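PDB 1RIF: ATP-dependent DNA helicase uvsW from Enterobacteria phage T4, which couples ATP hydrolysis to 3'-5' unwinding of duplex DNA, catalyses branch migration of Holliday junctions, and acts in recombination-dependent repair and reorganisation of stalled replication forks. Local coordinates for residues S20-L25 and R52-N57. The protein carries 1 engineered substitution. Residues are numbered along the deposited sequence; the frame is centred on the assembly and turned at random.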
loop_
_atom_site.group_PDB
_atom_site.type_symbol
_atom_site.label_atom_id
_atom_site.label_comp_id
_atom_site.label_asym_id
_atom_site.label_seq_id
_atom_site.Cartn_x
_atom_site.Cartn_y
_atom_site.Cartn_z
ATOM N N SER A 20 14.242 27.498 1.440
ATOM C CA SER A 20 15.173 27.085 2.479
ATOM C C SER A 20 14.664 25.860 3.231
ATOM O O SER A 20 15.413 24.911 3.472
ATOM C CB SER A 20 15.381 28.224 3.474
ATOM O OG SER A 20 14.163 28.536 4.129
ATOM N N THR A 21 13.389 25.889 3.610
ATOM C CA THR A 21 12.815 24.779 4.351
ATOM C C THR A 21 12.674 23.576 3.422
ATOM O O THR A 21 12.765 22.425 3.859
ATOM C CB THR A 21 11.434 25.146 4.943
ATOM O OG1 THR A 21 10.419 24.932 3.959
ATOM C CG2 THR A 21 11.408 26.606 5.373
ATOM N N PHE A 22 12.470 23.852 2.137
ATOM C CA PHE A 22 12.332 22.795 1.145
ATOM C C PHE A 22 13.583 21.927 1.091
ATOM O O PHE A 22 13.504 20.700 1.025
ATOM C CB PHE A 22 12.086 23.376 -0.242
ATOM C CG PHE A 22 12.102 22.342 -1.331
ATOM C CD1 PHE A 22 11.071 21.409 -1.438
ATOM C CD2 PHE A 22 13.167 22.269 -2.221
ATOM C CE1 PHE A 22 11.101 20.421 -2.415
ATOM C CE2 PHE A 22 13.208 21.283 -3.204
ATOM C CZ PHE A 22 12.174 20.356 -3.302
ATOM N N HIS A 23 14.743 22.567 1.116
ATOM C CA HIS A 23 15.992 21.829 1.068
ATOM C C HIS A 23 16.212 21.041 2.347
ATOM O O HIS A 23 16.813 19.969 2.324
ATOM C CB HIS A 23 17.140 22.795 0.789
ATOM C CG HIS A 23 17.072 23.399 -0.579
ATOM N ND1 HIS A 23 17.627 24.620 -0.887
ATOM C CD2 HIS A 23 16.493 22.951 -1.718
ATOM C CE1 HIS A 23 17.392 24.900 -2.158
ATOM N NE2 HIS A 23 16.706 23.902 -2.683
ATOM N N GLU A 24 15.710 21.562 3.461
ATOM C CA GLU A 24 15.843 20.863 4.730
ATOM C C GLU A 24 14.959 19.630 4.664
ATOM O O GLU A 24 15.359 18.540 5.063
ATOM C CB GLU A 24 15.397 21.766 5.867
ATOM C CG GLU A 24 16.184 23.059 5.933
ATOM C CD GLU A 24 15.725 23.952 7.062
ATOM O OE1 GLU A 24 14.519 24.282 7.099
ATOM O OE2 GLU A 24 16.569 24.320 7.911
ATOM N N LEU A 25 13.750 19.817 4.140
ATOM C CA LEU A 25 12.789 18.727 3.988
ATOM C C LEU A 25 13.284 17.677 3.001
ATOM O O LEU A 25 13.043 16.479 3.172
ATOM C CB LEU A 25 11.452 19.275 3.494
ATOM C CG LEU A 25 10.521 19.917 4.520
ATOM C CD1 LEU A 25 9.437 20.702 3.800
ATOM C CD2 LEU A 25 9.916 18.837 5.401
ATOM N N ARG A 52 15.820 10.406 -2.786
ATOM C CA ARG A 52 15.001 11.518 -2.310
ATOM C C ARG A 52 13.504 11.197 -2.463
ATOM O O ARG A 52 12.986 11.114 -3.580
ATOM C CB ARG A 52 15.348 12.790 -3.116
ATOM C CG ARG A 52 16.430 13.725 -2.535
ATOM C CD ARG A 52 17.694 13.006 -2.141
ATOM N NE ARG A 52 18.889 13.855 -2.077
ATOM C CZ ARG A 52 19.141 14.815 -1.180
ATOM N NH1 ARG A 52 18.283 15.120 -0.214
ATOM N NH2 ARG A 52 20.301 15.456 -1.227
ATOM N N LEU A 53 12.808 11.003 -1.348
ATOM C CA LEU A 53 11.375 10.718 -1.414
ATOM C C LEU A 53 10.590 12.018 -1.654
ATOM O O LEU A 53 9.446 11.989 -2.088
ATOM C CB LEU A 53 10.906 10.010 -0.129
ATOM C CG LEU A 53 11.513 8.610 0.050
ATOM C CD1 LEU A 53 11.117 7.992 1.377
ATOM C CD2 LEU A 53 11.041 7.734 -1.099
ATOM N N LEU A 54 11.215 13.157 -1.370
ATOM C CA LEU A 54 10.590 14.460 -1.600
ATOM C C LEU A 54 11.244 15.004 -2.881
ATOM O O LEU A 54 12.401 15.412 -2.857
ATOM C CB LEU A 54 10.887 15.407 -0.431
ATOM C CG LEU A 54 9.953 16.592 -0.175
ATOM C CD1 LEU A 54 10.789 17.784 0.237
ATOM C CD2 LEU A 54 9.123 16.922 -1.413
ATOM N N ASP A 55 10.521 14.998 -3.997
ATOM C CA ASP A 55 11.094 15.479 -5.246
ATOM C C ASP A 55 11.056 17.008 -5.347
ATOM O O ASP A 55 10.588 17.695 -4.440
ATOM C CB ASP A 55 10.374 14.838 -6.446
ATOM C CG ASP A 55 8.932 15.311 -6.603
ATOM O OD1 ASP A 55 8.475 16.130 -5.783
ATOM O OD2 ASP A 55 8.251 14.866 -7.554
ATOM N N TYR A 56 11.570 17.545 -6.446
ATOM C CA TYR A 56 11.575 18.992 -6.627
ATOM C C TYR A 56 10.185 19.524 -6.947
ATOM O O TYR A 56 9.966 20.734 -6.970
ATOM C CB TYR A 56 12.563 19.395 -7.722
ATOM C CG TYR A 56 14.004 19.257 -7.298
ATOM C CD1 TYR A 56 14.785 18.194 -7.748
ATOM C CD2 TYR A 56 14.584 20.188 -6.437
ATOM C CE1 TYR A 56 16.112 18.064 -7.354
ATOM C CE2 TYR A 56 15.909 20.068 -6.036
ATOM C CZ TYR A 56 16.667 19.004 -6.500
ATOM O OH TYR A 56 17.981 18.891 -6.124
ATOM N N ASN A 57 9.248 18.616 -7.197
ATOM C CA ASN A 57 7.872 19.009 -7.467
ATOM C C ASN A 57 7.186 19.207 -6.121
ATOM O O ASN A 57 5.988 19.468 -6.056
ATOM C CB ASN A 57 7.147 17.924 -8.262
ATOM C CG ASN A 57 7.616 17.842 -9.699
ATOM O OD1 ASN A 57 7.294 18.704 -10.519
ATOM N ND2 ASN A 57 8.390 16.803 -10.013
#
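Leu54 pushes its CD1 methyl between Leu25 and Phe22, two residues on from Arg52, whose NH1 forms a salt bridge with Asp27 of the same helix. Leu54 CD1 lies 3.6 Å from Leu25 CB and 3.8 Å from Phe22 CE1, while Leu54 CD2 also comes near Phe22 CE1. Asp55 meets Phe22 with its backbone: Asp55 O sits at the ring edge, near the ring plane, 3.3 Å from Phe22 CZ. Of the Asp55 carboxylate, OD1 accepts from Leu59 N at the start of strand 59-61 and, weakly, from Asn57 N. Asn57 ND2 donates to Asp55 OD2 at 3.1 Å, from above the carboxylate plane, and these bonds probably help hold the turn. Tyr56, exposed, meets the ring next: Tyr56 CA is 3.6 Å from Phe22 CZ, and Tyr56 CD2 lies 3.7 Å from Phe22 CE2, the two side chains crossing at about a right angle. Phe22 reaches all three residues because CG is anti to its backbone N (chi1 173°), which carries the ring out from the helix to the loop. Leu25 also packs on Phe71 of helix 68-74. The arrangement is hydrophobic packing of helix 19-28 against the loop joining strands 50-52 and 59-61, within the small N-terminal alpha/beta domain of UvsW and away from the predicted ATP site.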